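Local structure of mannose-6-phosphate isomerase (1QWR) at residues A[160-163]-A[167-170]; A[109-114]-A[214-219]; A[66-69]-A[74-77]. The protein catalyses the interconversion of D-mannose 6-phosphate and D-fructose 6-phosphate, using one bound zinc ion per subunit. All coordinates share one frame; numbering follows the deposited sequence.

Interaction 1. Residues A[160-163]-A[167-170]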
ATOM      1  N   ILE A 160     -12.061 -14.047  -4.711  1.00 32.92           N
ATOM      2  CA  ILE A 160     -12.590 -13.829  -3.375  1.00 32.14           C
ATOM      3  C   ILE A 160     -13.500 -12.620  -3.409  1.00 31.11           C
ATOM      4  O   ILE A 160     -13.135 -11.584  -3.960  1.00 29.69           O
ATOM      5  CB  ILE A 160     -11.465 -13.565  -2.361  1.00 31.79           C
ATOM      6  CG1 ILE A 160     -10.517 -14.771  -2.311  1.00 33.49           C
ATOM      7  CG2 ILE A 160     -12.062 -13.281  -0.986  1.00 33.15           C
ATOM      8  CD1 ILE A 160      -9.367 -14.612  -1.316  1.00 34.04           C
ATOM      9  N   LYS A 161     -14.690 -12.769  -2.830  1.00 30.81           N
ATOM     10  CA  LYS A 161     -15.668 -11.697  -2.781  1.00 29.57           C
ATOM     11  C   LYS A 161     -15.254 -10.788  -1.633  1.00 26.31           C
ATOM     12  O   LYS A 161     -15.029 -11.256  -0.521  1.00 26.49           O
ATOM     13  CB  LYS A 161     -17.067 -12.265  -2.516  1.00 32.91           C
ATOM     14  CG  LYS A 161     -18.163 -11.491  -3.215  1.00 37.61           C
ATOM     15  CD  LYS A 161     -18.097 -10.022  -2.846  1.00 40.93           C
ATOM     16  CE  LYS A 161     -18.998  -9.192  -3.724  1.00 41.51           C
ATOM     17  NZ  LYS A 161     -18.637  -7.763  -3.611  1.00 44.32           N
ATOM     18  N   ILE A 162     -15.168  -9.492  -1.902  1.00 25.44           N
ATOM     19  CA  ILE A 162     -14.736  -8.543  -0.874  1.00 23.77           C
ATOM     20  C   ILE A 162     -15.784  -7.519  -0.472  1.00 23.20           C
ATOM     21  O   ILE A 162     -16.749  -7.284  -1.193  1.00 24.28           O
ATOM     22  CB  ILE A 162     -13.493  -7.764  -1.343  1.00 22.25           C
ATOM     23  CG1 ILE A 162     -13.853  -6.914  -2.562  1.00 22.47           C
ATOM     24  CG2 ILE A 162     -12.368  -8.743  -1.680  1.00 20.86           C
ATOM     25  CD1 ILE A 162     -12.793  -5.857  -2.936  1.00 22.22           C
ATOM     26  N   LYS A 163     -15.560  -6.889   0.682  1.00 22.96           N
ATOM     27  CA  LYS A 163     -16.459  -5.859   1.194  1.00 21.52           C
ATOM     28  C   LYS A 163     -15.623  -4.795   1.919  1.00 20.76           C
ATOM     29  O   LYS A 163     -14.469  -5.036   2.274  1.00 18.90           O
ATOM     30  CB  LYS A 163     -17.469  -6.484   2.172  1.00 23.50           C
ATOM     31  CG  LYS A 163     -16.857  -7.036   3.459  1.00 26.01           C
ATOM     32  CD  LYS A 163     -17.924  -7.732   4.318  1.00 29.18           C
ATOM     33  CE  LYS A 163     -17.301  -8.412   5.538  1.00 32.31           C
ATOM     34  NZ  LYS A 163     -17.184  -7.489   6.699  1.00 35.39           N
ATOM     35  N   PHE A 167      -9.318  -7.024   4.900  1.00 18.89           N
ATOM     36  CA  PHE A 167      -7.861  -6.897   4.835  1.00 18.40           C
ATOM     37  C   PHE A 167      -7.309  -8.166   4.224  1.00 18.45           C
ATOM     38  O   PHE A 167      -7.691  -9.263   4.631  1.00 19.26           O
ATOM     39  CB  PHE A 167      -7.234  -6.714   6.214  1.00 17.49           C
ATOM     40  CG  PHE A 167      -5.720  -6.582   6.183  1.00 17.81           C
ATOM     41  CD1 PHE A 167      -5.115  -5.326   6.082  1.00 20.22           C
ATOM     42  CD2 PHE A 167      -4.904  -7.710   6.265  1.00 19.17           C
ATOM     43  CE1 PHE A 167      -3.708  -5.194   6.074  1.00 18.93           C
ATOM     44  CE2 PHE A 167      -3.502  -7.585   6.251  1.00 21.57           C
ATOM     45  CZ  PHE A 167      -2.913  -6.316   6.157  1.00 20.38           C
ATOM     46  N   TYR A 168      -6.424  -8.012   3.238  1.00 17.74           N
ATOM     47  CA  TYR A 168      -5.795  -9.162   2.582  1.00 16.83           C
ATOM     48  C   TYR A 168      -4.279  -9.028   2.566  1.00 17.74           C
ATOM     49  O   TYR A 168      -3.742  -7.995   2.173  1.00 16.10           O
ATOM     50  CB  TYR A 168      -6.289  -9.320   1.141  1.00 18.69           C
ATOM     51  CG  TYR A 168      -7.764  -9.599   1.059  1.00 19.99           C
ATOM     52  CD1 TYR A 168      -8.681  -8.560   0.954  1.00 21.59           C
ATOM     53  CD2 TYR A 168      -8.254 -10.903   1.208  1.00 23.15           C
ATOM     54  CE1 TYR A 168     -10.062  -8.804   1.011  1.00 22.38           C
ATOM     55  CE2 TYR A 168      -9.625 -11.156   1.270  1.00 21.29           C
ATOM     56  CZ  TYR A 168     -10.521 -10.106   1.178  1.00 25.15           C
ATOM     57  OH  TYR A 168     -11.880 -10.339   1.309  1.00 24.09           O
ATOM     58  N   TYR A 169      -3.594 -10.084   2.980  1.00 16.99           N
ATOM     59  CA  TYR A 169      -2.137 -10.092   2.977  1.00 17.36           C
ATOM     60  C   TYR A 169      -1.739 -10.809   1.688  1.00 16.79           C
ATOM     61  O   TYR A 169      -2.292 -11.871   1.370  1.00 15.35           O
ATOM     62  CB  TYR A 169      -1.635 -10.842   4.203  1.00 17.43           C
ATOM     63  CG  TYR A 169      -0.144 -10.807   4.362  1.00 16.97           C
ATOM     64  CD1 TYR A 169       0.497  -9.646   4.771  1.00 18.58           C
ATOM     65  CD2 TYR A 169       0.624 -11.945   4.145  1.00 21.16           C
ATOM     66  CE1 TYR A 169       1.878  -9.618   4.974  1.00 19.72           C
ATOM     67  CE2 TYR A 169       2.001 -11.928   4.341  1.00 20.97           C
ATOM     68  CZ  TYR A 169       2.618 -10.759   4.764  1.00 18.26           C
ATOM     69  OH  TYR A 169       3.959 -10.757   5.036  1.00 18.43           O
ATOM     70  N   VAL A 170      -0.796 -10.231   0.945  1.00 16.10           N
ATOM     71  CA  VAL A 170      -0.375 -10.782  -0.351  1.00 16.77           C
ATOM     72  C   VAL A 170       1.121 -11.050  -0.395  1.00 16.95           C
ATOM     73  O   VAL A 170       1.906 -10.212  -0.833  1.00 15.51           O
ATOM     74  CB  VAL A 170      -0.731  -9.813  -1.498  1.00 17.11           C
ATOM     75  CG1 VAL A 170      -0.573 -10.527  -2.857  1.00 19.08           C
ATOM     76  CG2 VAL A 170      -2.149  -9.288  -1.325  1.00 19.74           C
TER
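Y168 points its phenol away from its own strand and lays the end of the ring over the CG2 methyls of I160 and I162. Both methyls meet it obliquely, neither flat on the face nor at the edge. I160 and Y168 run past each other in opposite directions, while I162 lies at a slant to the phenol. The methyls approach from the same side of the ring plane but reach different sides of the phenol: I162 CG2 lies 3.5 Å from Y168 CE1, I160 CG2 3.9 Å from Y168 CE2. The hydroxyl sits above the gap between them, with I162 CG2 3.4 Å from Y168 OH. In I162, chi1 of 64° places CG1 between the backbone N and carbonyl carbon, leaving CG2 to meet the phenol. No hydrogen bond joins the segments, and each pairs with a different strand: I160 with I132, Y168 with W121. Y168 OH instead bonds to D166 OD2, which also takes K163 N. The contact packs two neighbouring sheets of this cupin-family enzyme, with the Y168 side chain about 10 Å from the zinc ion. Methyl-to-ring dispersion holds the phenol while one carboxylate oxygen binds both its hydroxyl and the backbone N of K163.

Interaction 2. Residues A[109-114]-A[214-219]; sequences ENEEGE and FAKAVN
K216 and E111 approach each other from opposite directions and meet in a salt bridge, the tight point of an otherwise sparse surface contact. The lysine chain runs extended beyond CG, off helix 214-220, and delivers NZ to within 2.6 Å of E111 OE2. The ammonium meets the syn side of that oxygen, 20° out of the carboxylate plane. E111 reaches the meeting point by folding: a bend at chi2 (-49°) turns its carboxylate toward the lysine. OE2 is gripped a second time by Y195 OH, so two donors fix one oxygen. E111 OE2 lies 3.2 Å from N110 O, an approach of two acceptors that the positive NZ probably eases. K216 NZ makes a weak hydrogen bond of 3.5 Å to N110 O.

Away from this charged knot the packing thins quickly. N110 CB and K216 CE are 4.3 Å apart, and the side-chain ND2 of N110 is hydrogen-bonded to Y106 O in its own helix. N219, one turn along from K216, folds back instead of crossing: its ND2 donates to A215 O at 2.9 Å, from above the carbonyl plane. Beyond E111, the exposed E112 and G113 form the centre of a type I' beta turn from E111 to E114.

The arrangement is that of a surface salt bridge joining the C-terminal end of one helix to the first turn of another. Y195, packed against K216, precedes R196, the probable active-site arginine of this type 1 phosphomannose isomerase, placing the bridge on the periphery of the catalytic region.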
ATOM      1  N   GLU A 109      18.131 -10.342  -7.838  1.00 24.39           N
ATOM      2  CA  GLU A 109      18.859 -11.031  -8.903  1.00 24.64           C
ATOM      3  C   GLU A 109      18.457 -10.626 -10.314  1.00 25.84           C
ATOM      4  O   GLU A 109      19.315 -10.500 -11.203  1.00 25.99           O
ATOM      5  CB  GLU A 109      18.676 -12.554  -8.767  1.00 28.03           C
ATOM      6  CG  GLU A 109      19.415 -13.146  -7.575  1.00 30.20           C
ATOM      7  CD  GLU A 109      20.902 -12.874  -7.653  1.00 34.38           C
ATOM      8  OE1 GLU A 109      21.539 -13.376  -8.597  1.00 37.94           O
ATOM      9  OE2 GLU A 109      21.435 -12.158  -6.781  1.00 38.24           O
ATOM     10  N   ASN A 110      17.165 -10.418 -10.532  1.00 25.82           N
ATOM     11  CA  ASN A 110      16.671 -10.100 -11.868  1.00 25.41           C
ATOM     12  C   ASN A 110      16.249  -8.666 -12.129  1.00 26.02           C
ATOM     13  O   ASN A 110      16.030  -8.299 -13.288  1.00 26.14           O
ATOM     14  CB  ASN A 110      15.508 -11.033 -12.202  1.00 26.95           C
ATOM     15  CG  ASN A 110      15.920 -12.484 -12.186  1.00 29.49           C
ATOM     16  OD1 ASN A 110      16.316 -13.042 -13.214  1.00 31.43           O
ATOM     17  ND2 ASN A 110      15.855 -13.104 -11.008  1.00 28.81           N
ATOM     18  N   GLU A 111      16.129  -7.860 -11.077  1.00 23.47           N
ATOM     19  CA  GLU A 111      15.712  -6.469 -11.243  1.00 24.24           C
ATOM     20  C   GLU A 111      16.728  -5.508 -10.650  1.00 24.05           C
ATOM     21  O   GLU A 111      16.374  -4.490 -10.051  1.00 23.49           O
ATOM     22  CB  GLU A 111      14.323  -6.217 -10.606  1.00 24.93           C
ATOM     23  CG  GLU A 111      13.172  -7.107 -11.122  1.00 25.11           C
ATOM     24  CD  GLU A 111      13.084  -7.182 -12.641  1.00 28.29           C
ATOM     25  OE1 GLU A 111      13.220  -6.140 -13.315  1.00 28.01           O
ATOM     26  OE2 GLU A 111      12.867  -8.295 -13.170  1.00 29.16           O
ATOM     27  N   GLU A 112      18.000  -5.861 -10.789  1.00 25.45           N
ATOM     28  CA  GLU A 112      19.096  -5.010 -10.334  1.00 26.94           C
ATOM     29  C   GLU A 112      19.016  -4.419  -8.918  1.00 26.51           C
ATOM     30  O   GLU A 112      19.119  -3.200  -8.719  1.00 25.05           O
ATOM     31  CB  GLU A 112      19.291  -3.901 -11.367  1.00 30.48           C
ATOM     32  CG  GLU A 112      19.727  -4.470 -12.720  1.00 35.49           C
ATOM     33  CD  GLU A 112      21.131  -5.061 -12.656  1.00 39.39           C
ATOM     34  OE1 GLU A 112      22.086  -4.261 -12.648  1.00 39.48           O
ATOM     35  OE2 GLU A 112      21.290  -6.308 -12.601  1.00 41.51           O
ATOM     36  N   GLY A 113      18.836  -5.295  -7.937  1.00 25.28           N
ATOM     37  CA  GLY A 113      18.800  -4.859  -6.553  1.00 24.87           C
ATOM     38  C   GLY A 113      17.488  -4.322  -6.017  1.00 23.75           C
ATOM     39  O   GLY A 113      17.418  -3.886  -4.861  1.00 24.58           O
ATOM     40  N   GLU A 114      16.455  -4.325  -6.855  1.00 22.32           N
ATOM     41  CA  GLU A 114      15.139  -3.858  -6.439  1.00 21.03           C
ATOM     42  C   GLU A 114      14.678  -4.811  -5.333  1.00 20.52           C
ATOM     43  O   GLU A 114      15.007  -5.989  -5.355  1.00 20.22           O
ATOM     44  CB  GLU A 114      14.171  -3.954  -7.611  1.00 22.12           C
ATOM     45  CG  GLU A 114      12.800  -3.389  -7.358  1.00 24.11           C
ATOM     46  CD  GLU A 114      12.752  -1.889  -7.592  1.00 26.20           C
ATOM     47  OE1 GLU A 114      11.673  -1.287  -7.458  1.00 24.65           O
ATOM     48  OE2 GLU A 114      13.802  -1.316  -7.913  1.00 29.12           O
ATOM     49  N   PHE A 214       5.778 -12.975 -18.902  1.00 27.29           N
ATOM     50  CA  PHE A 214       5.371 -14.362 -18.714  1.00 29.03           C
ATOM     51  C   PHE A 214       6.398 -15.261 -17.998  1.00 26.38           C
ATOM     52  O   PHE A 214       6.080 -15.875 -16.984  1.00 26.12           O
ATOM     53  CB  PHE A 214       4.998 -14.967 -20.080  1.00 32.03           C
ATOM     54  CG  PHE A 214       4.106 -16.181 -19.996  1.00 36.48           C
ATOM     55  CD1 PHE A 214       3.676 -16.673 -18.766  1.00 37.55           C
ATOM     56  CD2 PHE A 214       3.698 -16.838 -21.154  1.00 39.13           C
ATOM     57  CE1 PHE A 214       2.854 -17.804 -18.686  1.00 38.97           C
ATOM     58  CE2 PHE A 214       2.875 -17.973 -21.089  1.00 38.77           C
ATOM     59  CZ  PHE A 214       2.455 -18.454 -19.853  1.00 40.01           C
ATOM     60  N   ALA A 215       7.611 -15.336 -18.529  1.00 26.77           N
ATOM     61  CA  ALA A 215       8.662 -16.176 -17.954  1.00 25.92           C
ATOM     62  C   ALA A 215       8.957 -15.804 -16.514  1.00 24.43           C
ATOM     63  O   ALA A 215       8.954 -16.656 -15.621  1.00 22.27           O
ATOM     64  CB  ALA A 215       9.945 -16.061 -18.791  1.00 27.40           C
ATOM     65  N   LYS A 216       9.209 -14.523 -16.286  1.00 22.68           N
ATOM     66  CA  LYS A 216       9.515 -14.070 -14.940  1.00 21.73           C
ATOM     67  C   LYS A 216       8.375 -14.336 -13.973  1.00 21.65           C
ATOM     68  O   LYS A 216       8.614 -14.702 -12.827  1.00 21.12           O
ATOM     69  CB  LYS A 216       9.880 -12.583 -14.945  1.00 22.87           C
ATOM     70  CG  LYS A 216      11.287 -12.309 -15.481  1.00 24.31           C
ATOM     71  CD  LYS A 216      11.658 -10.843 -15.366  1.00 27.97           C
ATOM     72  CE  LYS A 216      13.118 -10.618 -15.693  1.00 32.11           C
ATOM     73  NZ  LYS A 216      13.495  -9.191 -15.522  1.00 34.01           N
ATOM     74  N   ALA A 217       7.137 -14.150 -14.424  1.00 19.95           N
ATOM     75  CA  ALA A 217       5.989 -14.386 -13.560  1.00 20.02           C
ATOM     76  C   ALA A 217       5.942 -15.852 -13.157  1.00 20.79           C
ATOM     77  O   ALA A 217       5.719 -16.197 -11.993  1.00 20.58           O
ATOM     78  CB  ALA A 217       4.685 -14.011 -14.287  1.00 19.19           C
ATOM     79  N   VAL A 218       6.139 -16.728 -14.128  1.00 22.61           N
ATOM     80  CA  VAL A 218       6.096 -18.157 -13.820  1.00 22.04           C
ATOM     81  C   VAL A 218       7.240 -18.532 -12.880  1.00 19.94           C
ATOM     82  O   VAL A 218       7.059 -19.306 -11.936  1.00 23.08           O
ATOM     83  CB  VAL A 218       6.147 -18.984 -15.120  1.00 22.58           C
ATOM     84  CG1 VAL A 218       6.161 -20.468 -14.785  1.00 24.17           C
ATOM     85  CG2 VAL A 218       4.903 -18.660 -15.970  1.00 22.78           C
ATOM     86  N   ASN A 219       8.413 -17.959 -13.114  1.00 21.66           N
ATOM     87  CA  ASN A 219       9.563 -18.230 -12.247  1.00 20.40           C
ATOM     88  C   ASN A 219       9.323 -17.724 -10.819  1.00 20.36           C
ATOM     89  O   ASN A 219       9.702 -18.375  -9.847  1.00 19.09           O
ATOM     90  CB  ASN A 219      10.812 -17.560 -12.803  1.00 24.38           C
ATOM     91  CG  ASN A 219      11.538 -18.428 -13.813  1.00 31.09           C
ATOM     92  OD1 ASN A 219      12.190 -19.411 -13.446  1.00 35.28           O
ATOM     93  ND2 ASN A 219      11.428 -18.076 -15.083  1.00 29.54           N
TER

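Interaction 3. Residues A[66-69]-A[74-77]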
ATOM      1  N   GLU A  66      16.060  11.443   0.797  0.50 16.74           N
ATOM      2  CA  GLU A  66      17.061  12.284   1.454  0.50 18.40           C
ATOM      3  C   GLU A  66      16.923  12.173   2.985  0.51 18.47           C
ATOM      4  O   GLU A  66      17.915  12.194   3.712  0.51 18.07           O
ATOM      5  CB  GLU A  66      16.926  13.745   0.992  0.51 19.90           C
ATOM      6  CG  GLU A  66      17.914  14.696   1.666  0.56 23.64           C
ATOM      7  CD  GLU A  66      18.056  16.029   0.949  0.43 24.31           C
ATOM      8  OE1 GLU A  66      18.752  16.921   1.484  0.48 26.34           O
ATOM      9  OE2 GLU A  66      17.485  16.182  -0.151  0.60 26.02           O
ATOM     10  N   LEU A  67      15.696  12.054   3.474  1.00 18.89           N
ATOM     11  CA  LEU A  67      15.491  11.891   4.916  1.00 18.98           C
ATOM     12  C   LEU A  67      16.082  10.563   5.366  1.00 17.54           C
ATOM     13  O   LEU A  67      16.790  10.469   6.367  1.00 16.76           O
ATOM     14  CB  LEU A  67      14.000  11.926   5.253  1.00 23.74           C
ATOM     15  CG  LEU A  67      13.377  13.286   5.526  1.00 26.52           C
ATOM     16  CD1 LEU A  67      12.032  13.070   6.217  1.00 28.89           C
ATOM     17  CD2 LEU A  67      14.290  14.106   6.439  1.00 29.09           C
ATOM     18  N   TRP A  68      15.811   9.503   4.615  1.00 15.91           N
ATOM     19  CA  TRP A  68      16.361   8.208   5.010  1.00 17.24           C
ATOM     20  C   TRP A  68      17.898   8.197   5.001  1.00 17.32           C
ATOM     21  O   TRP A  68      18.540   7.681   5.918  1.00 16.40           O
ATOM     22  CB  TRP A  68      15.853   7.106   4.072  1.00 13.87           C
ATOM     23  CG  TRP A  68      16.349   5.766   4.426  1.00 14.84           C
ATOM     24  CD1 TRP A  68      17.386   5.063   3.848  1.00 13.97           C
ATOM     25  CD2 TRP A  68      15.768   4.902   5.391  1.00 15.73           C
ATOM     26  NE1 TRP A  68      17.466   3.807   4.400  1.00 16.44           N
ATOM     27  CE2 TRP A  68      16.481   3.682   5.349  1.00 15.66           C
ATOM     28  CE3 TRP A  68      14.702   5.037   6.286  1.00 17.55           C
ATOM     29  CZ2 TRP A  68      16.157   2.601   6.174  1.00 18.64           C
ATOM     30  CZ3 TRP A  68      14.378   3.955   7.106  1.00 19.05           C
ATOM     31  CH2 TRP A  68      15.105   2.759   7.039  1.00 16.59           C
ATOM     32  N   GLU A  69      18.494   8.786   3.968  1.00 17.83           N
ATOM     33  CA  GLU A  69      19.942   8.725   3.873  1.00 18.39           C
ATOM     34  C   GLU A  69      20.710   9.719   4.727  1.00 20.16           C
ATOM     35  O   GLU A  69      21.798   9.400   5.228  1.00 19.43           O
ATOM     36  CB  GLU A  69      20.357   8.855   2.407  1.00 18.73           C
ATOM     37  CG  GLU A  69      19.709   7.774   1.523  1.00 18.46           C
ATOM     38  CD  GLU A  69      20.209   7.807   0.087  1.00 21.15           C
ATOM     39  OE1 GLU A  69      20.890   8.793  -0.274  1.00 22.62           O
ATOM     40  OE2 GLU A  69      19.918   6.854  -0.677  1.00 22.21           O
ATOM     41  N   VAL A  74      15.493  10.142  12.392  1.00 19.25           N
ATOM     42  CA  VAL A  74      14.046  10.323  12.262  1.00 19.21           C
ATOM     43  C   VAL A  74      13.333   8.972  12.309  1.00 17.81           C
ATOM     44  O   VAL A  74      12.207   8.858  12.814  1.00 16.23           O
ATOM     45  CB  VAL A  74      13.739  11.014  10.907  1.00 19.72           C
ATOM     46  CG1 VAL A  74      12.310  10.778  10.487  1.00 19.93           C
ATOM     47  CG2 VAL A  74      14.022  12.511  11.043  1.00 22.53           C
ATOM     48  N   PHE A  75      14.005   7.970  11.758  1.00 14.64           N
ATOM     49  CA  PHE A  75      13.518   6.604  11.666  1.00 15.03           C
ATOM     50  C   PHE A  75      14.102   5.674  12.738  1.00 15.78           C
ATOM     51  O   PHE A  75      14.155   4.456  12.546  1.00 16.69           O
ATOM     52  CB  PHE A  75      13.846   6.071  10.276  1.00 15.52           C
ATOM     53  CG  PHE A  75      13.356   6.957   9.194  1.00 12.84           C
ATOM     54  CD1 PHE A  75      12.031   6.910   8.789  1.00 14.89           C
ATOM     55  CD2 PHE A  75      14.202   7.909   8.620  1.00 15.46           C
ATOM     56  CE1 PHE A  75      11.540   7.810   7.816  1.00 18.94           C
ATOM     57  CE2 PHE A  75      13.729   8.797   7.663  1.00 18.20           C
ATOM     58  CZ  PHE A  75      12.397   8.758   7.253  1.00 17.49           C
ATOM     59  N   GLY A  76      14.570   6.253  13.846  1.00 15.21           N
ATOM     60  CA  GLY A  76      15.109   5.432  14.929  1.00 17.32           C
ATOM     61  C   GLY A  76      16.393   4.699  14.623  1.00 18.46           C
ATOM     62  O   GLY A  76      16.730   3.711  15.282  1.00 20.41           O
ATOM     63  N   GLY A  77      17.124   5.194  13.630  1.00 20.47           N
ATOM     64  CA  GLY A  77      18.390   4.583  13.258  1.00 20.60           C
ATOM     65  C   GLY A  77      18.314   3.169  12.725  1.00 21.40           C
ATOM     66  O   GLY A  77      19.301   2.452  12.771  1.00 21.75           O
TER
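The indole NE1 of W68 is hydrogen-bonded to G80 O, a tether that helps fix the rotation of a ring whose six-membered part lies against F75. With CG anti to the backbone N (chi1 -179°), the indole reaches out from helix 64-70 beside the following loop. F75 comes from that loop and crosses it obliquely: the planes are inclined at 55° and the centroids lie 5.2 Å apart, which makes the pair neither a stack nor a T-shape.

The two faces of the phenylalanine are engaged differently. W68 CE3 sits over one face, displaced toward the rim and 3.7 Å from F75 CD2. Over the centre of the opposite face is V74 CG1, contributed by the preceding residue, so the ring is sandwiched between the helix and its own loop. Its edge is turned to the helix backbone, where L67 O lies in the ring plane at 3.7 Å from F75 CE2. Alongside, L67 CB makes a looser apolar contact with F75 CE2 at 4.0 Å.

Further aromatic and charged groups complete the surroundings. F270 meets F75 edge-to-face, R72 forms a cation-pi pair with W68, and V74 bonds through its backbone to A301. Since F270 and A301 belong to the C-terminal cupin region, the loop, which carries the helix contact on F75, is also held against that part of the chain.

Cohesion between the two segments is therefore chiefly dispersion among buried side chains. The in-plane carbonyl facing the electropositive C-H rim of F75 may add a mild electrostatic preference for the ring's orientation.

Followed from the N terminus, the chain first meets interaction 3, which closes a short loop by packing the loop after helix 64-70 back onto that helix. Only later does it enter 109-114, which opens the long excursion closed by 214-219. Interaction 1 is nested within that excursion, folding the segments at 160-163 and 167-170 together, so no two contacts cross. None touches another: interaction 2 comes within about 12 Å, between nearest atoms, of both others, whereas interactions 1 and 3 lie on opposite sides of the chain's centre. Together they illustrate how local closures and one long-range tie combine: helix to loop, sheet to sheet, and helix end to helix.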